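Local coordinates for protein alkaline phosphatase D (Bacillus subtilis, PDB 2YEQ) that hydrolyses phosphate esters as a PhoD-family phosphodiesterase and alkaline phosphatase, using an active site that holds iron(III) and calcium, at residues 13-18 with 102-107; 50-55 with 86-91; 127-132 with 165-170; 413-418 with 460-465. All coordinates share one frame; numbering follows the deposited sequence.

Interaction 1: residues 13-18 with 102-107; sequences VASGDP and GKTKTL. With PE5 (3,6,9,12,15,18,21,24-octaoxahexacosan-1-ol), chain B; EDO (1,2-ethanediol), chain I.
Val13 reaches Gly102 with CG2 alone, which rests 4.0 Å from Gly102 CA; a side chain on Gly102 would point toward that methyl and come tightly against it. Two residues on, Ser15 meets Thr104. Its OG sits in the cramped spot between backbone N and carbonyl carbon (chi1 70°), which turns the hydroxyl toward Thr104, and the pair OG to OG1 of Thr104 forms a hydrogen bond of 3.0 Å in which either may be the donor. A water bridges the same serine to the other strand, 2.8 Å from Ser15 OG and 2.7 Å from Lys103 O. Strands 13-16 and 102-105 run in the same direction, 3° apart, but their axes are 7.1 Å from each other and no backbone bond joins them: they belong to different sheets, which pack here within the N-terminal, E-set-like region of the PhoD family. Strand 13-16 pairs instead with 23-28 and 203-206. Past the strand, Asp17 turns away, its OD1 in a salt bridge with Arg263 and its OD2 taking a bond from an ethanediol. Pro18 then closes the contact. Its CB lies 3.6 Å from Lys105 O, while its ring crosses the Leu107 side chain at about a right angle, CG being 3.9 Å from Leu107 CD2; Phe265 and Tyr267 also touch that leucine.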
# COMPACT_ATOMS: atom_id res chain seq x y z
N VAL A 13 4.53 13.34 -12.11
CA VAL A 13 5.73 13.28 -11.33
C VAL A 13 5.43 12.67 -9.96
O VAL A 13 4.26 12.48 -9.59
CB VAL A 13 6.37 14.69 -11.16
CG1 VAL A 13 6.71 15.33 -12.54
CG2 VAL A 13 5.47 15.62 -10.29
N ALA A 14 6.48 12.33 -9.23
CA ALA A 14 6.31 11.73 -7.90
C ALA A 14 7.57 11.96 -7.12
O ALA A 14 8.63 12.26 -7.68
CB ALA A 14 5.99 10.20 -7.99
N SER A 15 7.45 11.83 -5.80
CA SER A 15 8.61 11.84 -4.92
C SER A 15 8.45 10.79 -3.84
O SER A 15 7.36 10.33 -3.53
CB SER A 15 8.83 13.23 -4.28
OG SER A 15 7.82 13.52 -3.31
N GLY A 16 9.55 10.42 -3.22
CA GLY A 16 9.47 9.33 -2.28
C GLY A 16 10.71 9.03 -1.49
O GLY A 16 11.76 9.64 -1.66
N ASP A 17 10.54 8.07 -0.60
CA ASP A 17 11.61 7.59 0.26
C ASP A 17 12.43 8.72 0.85
O ASP A 17 13.66 8.73 0.75
CB ASP A 17 12.48 6.58 -0.50
CG ASP A 17 11.88 5.18 -0.48
OD1 ASP A 17 10.65 5.07 -0.26
OD2 ASP A 17 12.65 4.20 -0.66
N PRO A 18 11.76 9.66 1.50
CA PRO A 18 12.46 10.80 2.06
C PRO A 18 13.35 10.39 3.20
O PRO A 18 12.97 9.48 3.97
CB PRO A 18 11.32 11.71 2.57
CG PRO A 18 10.23 10.82 2.86
CD PRO A 18 10.32 9.72 1.80
N GLY A 102 6.10 19.35 -8.64
CA GLY A 102 5.79 18.50 -7.52
C GLY A 102 6.18 19.19 -6.23
O GLY A 102 7.03 20.09 -6.19
N LYS A 103 5.54 18.74 -5.15
CA LYS A 103 5.87 19.16 -3.81
C LYS A 103 6.31 17.98 -2.95
O LYS A 103 5.69 16.91 -2.97
CB LYS A 103 4.65 19.82 -3.20
CG LYS A 103 4.83 20.49 -1.87
CD LYS A 103 3.50 21.21 -1.57
CE LYS A 103 3.44 21.89 -0.22
NZ LYS A 103 2.02 22.36 0.02
N THR A 104 7.34 18.19 -2.17
CA THR A 104 7.86 17.15 -1.32
C THR A 104 8.37 17.69 0.02
O THR A 104 8.32 18.90 0.27
CB THR A 104 8.98 16.39 -2.03
OG1 THR A 104 9.23 15.18 -1.32
CG2 THR A 104 10.28 17.21 -2.15
N LYS A 105 8.86 16.80 0.87
CA LYS A 105 9.29 17.20 2.21
C LYS A 105 10.26 16.21 2.82
O LYS A 105 9.99 15.00 2.86
CB LYS A 105 8.09 17.38 3.11
CG LYS A 105 8.42 18.02 4.46
CD LYS A 105 7.17 18.07 5.33
CE LYS A 105 7.44 18.61 6.71
NZ LYS A 105 7.44 17.51 7.73
N THR A 106 11.41 16.71 3.27
CA THR A 106 12.41 15.86 3.89
C THR A 106 11.96 15.47 5.31
O THR A 106 11.12 16.12 5.92
CB THR A 106 13.79 16.56 4.00
OG1 THR A 106 13.63 17.85 4.60
CG2 THR A 106 14.49 16.67 2.65
N LEU A 107 12.55 14.40 5.83
CA LEU A 107 12.29 13.98 7.21
C LEU A 107 12.99 14.93 8.20
O LEU A 107 13.98 15.57 7.87
CB LEU A 107 12.85 12.58 7.44
CG LEU A 107 12.28 11.44 6.59
CD1 LEU A 107 12.90 10.12 7.08
CD2 LEU A 107 10.77 11.42 6.66
C50 PE5 B . 1.85 26.32 -0.70
O1 PE5 B . 1.82 25.18 -1.58
C1 PE5 B . 0.61 25.14 -2.34
C2 PE5 B . 0.56 23.90 -3.23
O2 PE5 B . 0.53 22.73 -2.41
C3 PE5 B . -0.41 21.74 -2.83
C4 PE5 B . -0.29 20.55 -1.92
C1 EDO I . 14.79 5.50 2.63
O1 EDO I . 13.70 6.38 2.95
C2 EDO I . 14.25 4.17 2.10
O2 EDO I . 14.87 3.84 0.86
O HOH W 1 5.66 14.73 -4.54

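Interaction 2: residues 50-55 with 86-91; sequences VAKDEH and KVYYYR. With PE5 (3,6,9,12,15,18,21,24-octaoxahexacosan-1-ol), chain P; PE5 (3,6,9,12,15,18,21,24-octaoxahexacosan-1-ol), chain X.
Ala51 and Tyr89 form the hydrogen-bonded antiparallel pair of this contact: Ala51 N gives to Tyr89 O at 2.8 Å, and Tyr89 N returns a bond of 2.9 Å to Ala51 O, nearly straight at 174°. Beside it Val50 faces Tyr90 as a non-hydrogen-bonded pair. With CG1 anti to the backbone N (chi1 178°), Val50 lays that methyl 3.8 Å from Tyr88 CB in the buried part of the contact. Tyr89 packs on the other face of the sheet, where the chain leaves the strand and turns around its ring. Glu54 CB stands over the middle of one ring face, a CH-pi contact 3.9 Å from the centroid, while Lys52 O lies at the ring's edge. The solvent side is looser. There a water donates to both Lys52 O and Val87 O and is weakly held by Lys86 NZ; the two lysine ammonium groups stay 5.7 Å apart, NZ to NZ, and Lys52 NZ bonds to a polyether chain. At the other end Arg91, largely buried, reaches a second polyether with NH1, while NH2 pairs with Glu49. Strand 87-94 is an inner strand of a four-stranded antiparallel sheet, between 44-51 and 97-105, with strand 59-67 beyond 44-51 and Leu25 of strand 23-28 touching Val50 and Tyr90.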
# COMPACT_ATOMS: atom_id res chain seq x y z
N VAL A 50 15.31 21.37 -7.84
CA VAL A 50 14.66 21.41 -6.55
C VAL A 50 14.80 22.85 -6.00
O VAL A 50 15.91 23.40 -5.95
CB VAL A 50 15.30 20.43 -5.57
CG1 VAL A 50 14.63 20.52 -4.20
CG2 VAL A 50 15.23 18.99 -6.13
N ALA A 51 13.69 23.42 -5.58
CA ALA A 51 13.65 24.79 -5.10
C ALA A 51 12.93 24.89 -3.76
O ALA A 51 12.14 24.01 -3.37
CB ALA A 51 12.95 25.69 -6.14
N LYS A 52 13.17 26.00 -3.06
CA LYS A 52 12.43 26.28 -1.83
C LYS A 52 11.05 26.86 -2.10
O LYS A 52 10.20 26.88 -1.21
CB LYS A 52 13.22 27.23 -0.94
CG LYS A 52 14.61 26.71 -0.60
CD LYS A 52 15.23 27.44 0.60
CE LYS A 52 16.37 28.37 0.20
NZ LYS A 52 17.37 28.57 1.30
N ASP A 53 10.81 27.29 -3.33
CA ASP A 53 9.58 27.99 -3.68
C ASP A 53 8.99 27.46 -4.95
O ASP A 53 9.70 26.91 -5.79
CB ASP A 53 9.88 29.48 -3.88
CG ASP A 53 10.84 29.74 -5.02
OD1 ASP A 53 11.96 29.17 -4.97
OD2 ASP A 53 10.47 30.48 -5.95
N GLU A 54 7.69 27.66 -5.12
CA GLU A 54 6.99 27.07 -6.26
C GLU A 54 7.25 27.76 -7.60
O GLU A 54 6.87 27.22 -8.64
CB GLU A 54 5.49 26.97 -5.98
CG GLU A 54 4.76 28.29 -5.89
CD GLU A 54 3.39 28.13 -5.26
OE1 GLU A 54 2.45 27.77 -5.99
OE2 GLU A 54 3.27 28.34 -4.03
N HIS A 55 7.89 28.93 -7.58
CA HIS A 55 8.26 29.65 -8.80
C HIS A 55 9.72 29.44 -9.20
O HIS A 55 10.19 30.01 -10.17
CB HIS A 55 7.96 31.14 -8.64
CG HIS A 55 6.53 31.42 -8.29
ND1 HIS A 55 5.50 31.21 -9.18
CD2 HIS A 55 5.97 31.86 -7.15
CE1 HIS A 55 4.35 31.52 -8.60
NE2 HIS A 55 4.61 31.92 -7.36
N LYS A 86 11.93 20.04 5.81
CA LYS A 86 11.67 21.18 4.94
C LYS A 86 10.91 20.80 3.68
O LYS A 86 11.24 19.79 3.05
CB LYS A 86 13.00 21.83 4.56
CG LYS A 86 12.83 23.15 3.83
CD LYS A 86 14.12 23.97 3.80
CE LYS A 86 13.87 25.46 4.10
NZ LYS A 86 12.70 26.05 3.39
N VAL A 87 9.94 21.63 3.32
CA VAL A 87 9.16 21.48 2.10
C VAL A 87 9.96 21.97 0.93
O VAL A 87 10.57 23.05 1.01
CB VAL A 87 7.85 22.28 2.18
CG1 VAL A 87 7.11 22.29 0.82
CG2 VAL A 87 6.98 21.73 3.29
N TYR A 88 9.96 21.20 -0.16
CA TYR A 88 10.59 21.65 -1.40
C TYR A 88 9.66 21.44 -2.57
O TYR A 88 8.69 20.67 -2.48
CB TYR A 88 11.87 20.90 -1.66
CG TYR A 88 12.99 21.17 -0.68
CD1 TYR A 88 13.88 22.23 -0.87
CD2 TYR A 88 13.19 20.34 0.41
CE1 TYR A 88 14.92 22.46 -0.01
CE2 TYR A 88 14.26 20.56 1.29
CZ TYR A 88 15.12 21.63 1.08
OH TYR A 88 16.17 21.84 1.93
N TYR A 89 9.96 22.14 -3.66
CA TYR A 89 9.28 21.96 -4.92
C TYR A 89 10.29 21.41 -5.91
O TYR A 89 11.51 21.67 -5.79
CB TYR A 89 8.68 23.27 -5.41
CG TYR A 89 7.65 23.78 -4.44
CD1 TYR A 89 8.03 24.58 -3.36
CD2 TYR A 89 6.32 23.42 -4.57
CE1 TYR A 89 7.10 25.02 -2.44
CE2 TYR A 89 5.37 23.86 -3.65
CZ TYR A 89 5.77 24.66 -2.58
OH TYR A 89 4.85 25.11 -1.66
N TYR A 90 9.79 20.64 -6.88
CA TYR A 90 10.66 20.04 -7.87
C TYR A 90 9.97 19.98 -9.22
O TYR A 90 8.74 19.97 -9.30
CB TYR A 90 11.15 18.64 -7.41
CG TYR A 90 10.03 17.62 -7.29
CD1 TYR A 90 9.29 17.50 -6.13
CD2 TYR A 90 9.74 16.75 -8.36
CE1 TYR A 90 8.27 16.58 -6.03
CE2 TYR A 90 8.73 15.83 -8.26
CZ TYR A 90 8.00 15.73 -7.11
OH TYR A 90 6.97 14.85 -7.01
N ARG A 91 10.78 19.94 -10.28
CA ARG A 91 10.25 19.75 -11.63
C ARG A 91 11.34 19.25 -12.56
O ARG A 91 12.53 19.34 -12.24
CB ARG A 91 9.66 21.05 -12.19
CG ARG A 91 10.71 22.05 -12.49
CD ARG A 91 10.15 23.32 -13.13
NE ARG A 91 11.21 24.32 -13.18
CZ ARG A 91 11.03 25.58 -13.53
NH1 ARG A 91 9.82 26.03 -13.85
NH2 ARG A 91 12.07 26.41 -13.54
C50 PE5 P . 11.39 29.73 -14.38
O1 PE5 P . 10.07 29.18 -14.40
C1 PE5 P . 9.40 29.24 -13.13
C2 PE5 P . 7.96 28.73 -13.25
O2 PE5 P . 7.71 27.63 -12.36
C3 PE5 P . 6.38 27.08 -12.40
C4 PE5 P . 6.21 25.96 -13.45
O3 PE5 P . 7.41 25.25 -13.76
O1 PE5 X . 20.30 27.36 1.57
C1 PE5 X . 20.46 26.79 0.27
C2 PE5 X . 20.60 27.88 -0.81
O2 PE5 X . 19.35 28.54 -1.02
C3 PE5 X . 19.23 29.23 -2.27
C4 PE5 X . 18.03 30.16 -2.22
O HOH W 2 10.65 25.64 1.18

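Interaction 3: residues 127-132 with 165-170. With PE5 (3,6,9,12,15,18,21,24-octaoxahexacosan-1-ol), chain Z.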
# COMPACT_ATOMS: atom_id res chain seq x y z
N TYR A 127 -8.61 -0.48 -10.98
CA TYR A 127 -8.98 0.59 -11.91
C TYR A 127 -10.38 0.43 -12.45
O TYR A 127 -11.12 1.43 -12.65
CB TYR A 127 -7.96 0.63 -13.05
CG TYR A 127 -8.12 1.68 -14.13
CD1 TYR A 127 -7.53 2.95 -13.98
CD2 TYR A 127 -8.79 1.41 -15.31
CE1 TYR A 127 -7.63 3.90 -14.98
CE2 TYR A 127 -8.90 2.36 -16.30
CZ TYR A 127 -8.33 3.60 -16.14
OH TYR A 127 -8.46 4.55 -17.13
N GLU A 128 -10.78 -0.82 -12.63
CA GLU A 128 -12.07 -1.10 -13.24
C GLU A 128 -13.24 -0.90 -12.27
O GLU A 128 -14.39 -0.73 -12.72
CB GLU A 128 -12.12 -2.55 -13.71
CG GLU A 128 -11.00 -2.95 -14.68
CD GLU A 128 -11.18 -4.40 -15.14
OE1 GLU A 128 -11.33 -5.33 -14.27
OE2 GLU A 128 -11.23 -4.60 -16.38
N HIS A 129 -12.96 -0.95 -10.97
CA HIS A 129 -14.04 -0.97 -9.97
C HIS A 129 -14.59 0.41 -9.60
O HIS A 129 -15.69 0.51 -9.05
CB HIS A 129 -13.59 -1.71 -8.71
CG HIS A 129 -13.44 -3.18 -8.93
ND1 HIS A 129 -13.29 -4.09 -7.91
CD2 HIS A 129 -13.46 -3.91 -10.08
CE1 HIS A 129 -13.20 -5.31 -8.41
NE2 HIS A 129 -13.30 -5.22 -9.73
N GLY A 130 -13.86 1.46 -9.93
CA GLY A 130 -14.36 2.80 -9.68
C GLY A 130 -13.36 3.86 -10.05
O GLY A 130 -12.25 3.56 -10.48
N TYR A 131 -13.81 5.10 -9.89
CA TYR A 131 -13.01 6.30 -10.08
C TYR A 131 -12.19 6.57 -8.84
O TYR A 131 -12.55 6.16 -7.72
CB TYR A 131 -13.95 7.49 -10.51
CG TYR A 131 -14.53 7.17 -11.87
CD1 TYR A 131 -13.78 7.36 -13.04
CD2 TYR A 131 -15.76 6.53 -11.98
CE1 TYR A 131 -14.28 6.99 -14.29
CE2 TYR A 131 -16.25 6.14 -13.21
CZ TYR A 131 -15.51 6.37 -14.36
OH TYR A 131 -16.01 5.95 -15.56
N TYR A 132 -11.06 7.23 -9.04
CA TYR A 132 -10.10 7.58 -8.02
C TYR A 132 -10.41 8.91 -7.28
O TYR A 132 -9.52 9.66 -6.87
CB TYR A 132 -8.69 7.60 -8.61
CG TYR A 132 -8.14 6.22 -9.07
CD1 TYR A 132 -8.76 5.01 -8.72
CD2 TYR A 132 -6.96 6.16 -9.81
CE1 TYR A 132 -8.23 3.78 -9.14
CE2 TYR A 132 -6.43 4.95 -10.22
CZ TYR A 132 -7.06 3.76 -9.90
OH TYR A 132 -6.48 2.58 -10.33
N THR A 165 -20.72 -3.87 -7.82
CA THR A 165 -21.41 -2.68 -8.34
C THR A 165 -21.02 -2.33 -9.78
O THR A 165 -21.38 -1.26 -10.27
CB THR A 165 -21.28 -1.48 -7.36
OG1 THR A 165 -19.90 -1.23 -7.04
CG2 THR A 165 -22.05 -1.76 -6.09
N GLY A 166 -20.31 -3.24 -10.47
CA GLY A 166 -20.05 -3.10 -11.90
C GLY A 166 -18.64 -2.64 -12.20
O GLY A 166 -18.06 -1.85 -11.45
N ASN A 167 -18.08 -3.15 -13.29
CA ASN A 167 -16.78 -2.65 -13.76
C ASN A 167 -16.95 -1.42 -14.66
O ASN A 167 -17.14 -1.54 -15.89
CB ASN A 167 -16.00 -3.76 -14.47
CG ASN A 167 -15.30 -4.68 -13.49
OD1 ASN A 167 -15.60 -4.65 -12.30
ND2 ASN A 167 -14.34 -5.47 -13.98
N VAL A 168 -16.81 -0.25 -14.06
CA VAL A 168 -17.13 1.00 -14.75
C VAL A 168 -16.04 1.45 -15.71
O VAL A 168 -16.31 2.23 -16.62
CB VAL A 168 -17.49 2.13 -13.72
CG1 VAL A 168 -18.76 1.74 -12.97
CG2 VAL A 168 -16.32 2.41 -12.76
N ARG A 169 -14.80 1.00 -15.47
CA ARG A 169 -13.71 1.18 -16.41
C ARG A 169 -13.18 -0.21 -16.78
O ARG A 169 -13.62 -1.22 -16.20
CB ARG A 169 -12.60 2.05 -15.83
CG ARG A 169 -13.05 3.43 -15.33
CD ARG A 169 -11.88 4.36 -15.08
NE ARG A 169 -11.30 4.15 -13.74
CZ ARG A 169 -10.41 4.95 -13.16
NH1 ARG A 169 -9.96 6.00 -13.80
NH2 ARG A 169 -9.97 4.70 -11.93
N THR A 170 -12.23 -0.27 -17.71
CA THR A 170 -11.82 -1.55 -18.32
C THR A 170 -10.31 -1.61 -18.43
O THR A 170 -9.68 -0.67 -18.92
CB THR A 170 -12.42 -1.68 -19.73
OG1 THR A 170 -13.84 -1.55 -19.64
CG2 THR A 170 -12.07 -3.06 -20.37
C50 PE5 Z . -20.88 -4.05 -19.10
O1 PE5 Z . -20.68 -3.48 -17.80
C1 PE5 Z . -21.29 -2.19 -17.68
C2 PE5 Z . -20.61 -1.41 -16.55
O2 PE5 Z . -21.20 -0.12 -16.31
C3 PE5 Z . -22.33 -0.23 -15.43
C4 PE5 Z . -21.88 -0.66 -14.05
O HOH W 3 -13.79 -5.14 -16.91
O HOH W 4 -17.92 -1.07 -8.96
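Arg169 leaves its backbone with CG anti to the carbonyl carbon (chi1 -55°) and bends at chi3 (-84°), while Tyr127 swings its ring out with CG anti to the backbone N (chi1 -178°); together these turns lay the guanidinium flat on the ring, centres 3.8 Å apart, a cation-pi stack. On the opposite side Tyr131 crosses at a slant, its CE1 3.6 Å from the CD methylene of Arg169. Tyr132 receives the group end-on: NH2 hangs over its ring, whose plane is nearly perpendicular to the guanidinium. Arg169 NE donates to Tyr127 O at 2.9 Å, and NH2 gives a weaker bond to Gly130 O. The two loops, one following strand 117-122 and the other leading toward helix 179-190, belong to the calcineurin-like phosphatase part, near the iron site. Asp192 takes NH1 in a salt bridge. A leucine in place of Arg169 would probably leave Asp192 without its mate, the Tyr127 and Gly130 carbonyls without these donors, and a gap among the three tyrosines. Farther along, Glu128 O accepts from Arg169 N at 3.3 Å, and a water joins Glu128 OE2, which also accepts from His171 N, to Asn167 ND2; Asn167 OD1 takes Ser163 N. Another water links His129 O, Thr165 OG1 and Gly166 O.

Interaction 4: residues 413-418 with 460-465; sequences GGNGAD and PFVTEP. With EDO (1,2-ethanediol), chain N.
Asn415 points its amide into the bend at 461-463, crossing the Thr463 side chain at about a right angle, and both ends of the amide are used. OD1 accepts two backbone N-H groups: Val462 N at 2.7 Å, which comes in tilted 31° from the carbonyl plane, and Thr463 N at 3.0 Å, which lies in that plane on a lone pair. ND2 donates one of its hydrogens to Thr463 OG1 at 2.8 Å, almost exactly in the amide plane. That hydroxyl is turned to meet it because OG1 sits between the backbone N and carbonyl carbon (chi1 49°). Phe461 offers its CB, 3.4 Å from Asn415 OD1, and its ring stands steeply to the amide, the planes 78° apart. Nearby, Val462 CG2 packs 4.0 Å from Gly414 C, and a water spans Gly416 O and Pro460 O. The contact joins the loop before helix 423-429 to the turn between strands 451-459 and 470-477. Were Asn415 an alanine, the Val462 and Thr463 N-H groups would probably lose their shared acceptor and the threonine hydroxyl would be free to turn. With acceptor and donor each matched, the three bonds fix which way round the amide lies: a flipped amide would set an NH2 against two donors.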
# COMPACT_ATOMS: atom_id res chain seq x y z
N GLY A 413 -13.66 -3.54 -5.03
CA GLY A 413 -14.90 -4.04 -4.45
C GLY A 413 -16.11 -3.17 -4.74
O GLY A 413 -17.24 -3.62 -4.59
N GLY A 414 -15.89 -1.95 -5.20
CA GLY A 414 -17.02 -1.12 -5.62
C GLY A 414 -17.59 -0.28 -4.48
O GLY A 414 -16.88 0.04 -3.52
N ASN A 415 -18.86 0.07 -4.56
CA ASN A 415 -19.40 1.11 -3.68
C ASN A 415 -19.51 0.70 -2.22
O ASN A 415 -19.33 1.53 -1.31
CB ASN A 415 -20.75 1.60 -4.19
CG ASN A 415 -20.65 2.28 -5.54
OD1 ASN A 415 -19.60 2.86 -5.89
ND2 ASN A 415 -21.72 2.20 -6.31
N GLY A 416 -19.83 -0.58 -2.00
CA GLY A 416 -19.85 -1.10 -0.64
C GLY A 416 -21.01 -0.54 0.17
O GLY A 416 -22.06 -0.16 -0.39
N ALA A 417 -20.81 -0.48 1.47
CA ALA A 417 -21.91 -0.18 2.41
C ALA A 417 -21.34 0.10 3.78
O ALA A 417 -20.13 -0.03 4.01
CB ALA A 417 -22.90 -1.35 2.44
N ASP A 418 -22.18 0.55 4.71
CA ASP A 418 -21.69 0.81 6.06
C ASP A 418 -21.37 -0.49 6.80
O ASP A 418 -20.44 -0.56 7.59
CB ASP A 418 -22.69 1.67 6.86
CG ASP A 418 -22.03 2.38 8.01
OD1 ASP A 418 -21.34 3.42 7.78
OD2 ASP A 418 -22.16 1.88 9.14
N PRO A 460 -19.42 7.55 -0.14
CA PRO A 460 -20.53 6.65 -0.38
C PRO A 460 -20.41 5.79 -1.66
O PRO A 460 -21.05 4.74 -1.72
CB PRO A 460 -21.73 7.59 -0.50
CG PRO A 460 -21.14 8.92 -0.82
CD PRO A 460 -19.87 8.95 -0.08
N PHE A 461 -19.66 6.24 -2.67
CA PHE A 461 -19.61 5.53 -3.96
C PHE A 461 -18.36 5.91 -4.74
O PHE A 461 -17.76 6.94 -4.49
CB PHE A 461 -20.89 5.78 -4.81
CG PHE A 461 -21.14 7.25 -5.12
CD1 PHE A 461 -20.46 7.89 -6.15
CD2 PHE A 461 -22.04 8.00 -4.36
CE1 PHE A 461 -20.67 9.25 -6.45
CE2 PHE A 461 -22.26 9.36 -4.64
CZ PHE A 461 -21.57 9.99 -5.69
N VAL A 462 -17.98 5.02 -5.66
CA VAL A 462 -16.86 5.23 -6.58
C VAL A 462 -17.26 4.90 -8.04
O VAL A 462 -16.47 5.14 -8.96
CB VAL A 462 -15.58 4.41 -6.18
CG1 VAL A 462 -15.02 4.87 -4.86
CG2 VAL A 462 -15.85 2.90 -6.14
N THR A 463 -18.47 4.39 -8.26
CA THR A 463 -18.91 4.00 -9.59
C THR A 463 -19.26 5.22 -10.47
O THR A 463 -19.37 5.09 -11.68
CB THR A 463 -20.14 3.04 -9.53
OG1 THR A 463 -21.15 3.58 -8.66
CG2 THR A 463 -19.73 1.66 -9.04
N GLU A 464 -19.45 6.37 -9.82
CA GLU A 464 -19.56 7.67 -10.49
C GLU A 464 -18.49 8.57 -9.88
O GLU A 464 -18.17 8.45 -8.70
CB GLU A 464 -20.92 8.32 -10.24
CG GLU A 464 -22.12 7.46 -10.53
CD GLU A 464 -22.23 7.05 -11.99
OE1 GLU A 464 -21.71 7.76 -12.88
OE2 GLU A 464 -22.84 6.00 -12.26
N PRO A 465 -17.91 9.46 -10.68
CA PRO A 465 -17.01 10.46 -10.13
C PRO A 465 -17.75 11.41 -9.17
O PRO A 465 -18.98 11.52 -9.24
CB PRO A 465 -16.53 11.24 -11.36
CG PRO A 465 -17.03 10.52 -12.52
CD PRO A 465 -18.16 9.68 -12.10
C1 EDO N . -24.67 5.21 5.50
O1 EDO N . -25.84 5.96 5.10
C2 EDO N . -24.46 5.12 7.01
O2 EDO N . -23.11 5.44 7.34
O HOH W 5 -22.65 2.69 -0.89

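Two pairs of contacts emerge. Interactions 1 and 2, with centres 10 Å apart, meet in one sheet through strands 87-94 and 97-105, which are neighbours in it: Gly102 N lies 2.8 Å from Tyr90 O, as Thr104 N does from Tyr88 O, both probably hydrogen bonds. Interactions 3 and 4 also lie 10 Å apart between centres and meet directly: Tyr131 N is 2.8 Å from Val462 O, and His129 ND1 is 3.0 Å from Gly413 N, again probable bonds. The pairs are well separated, interactions 1 and 3 being about 29 Å apart by centres. In interaction 3 the His129 side chain lies about 8 Å from the iron(III) ion.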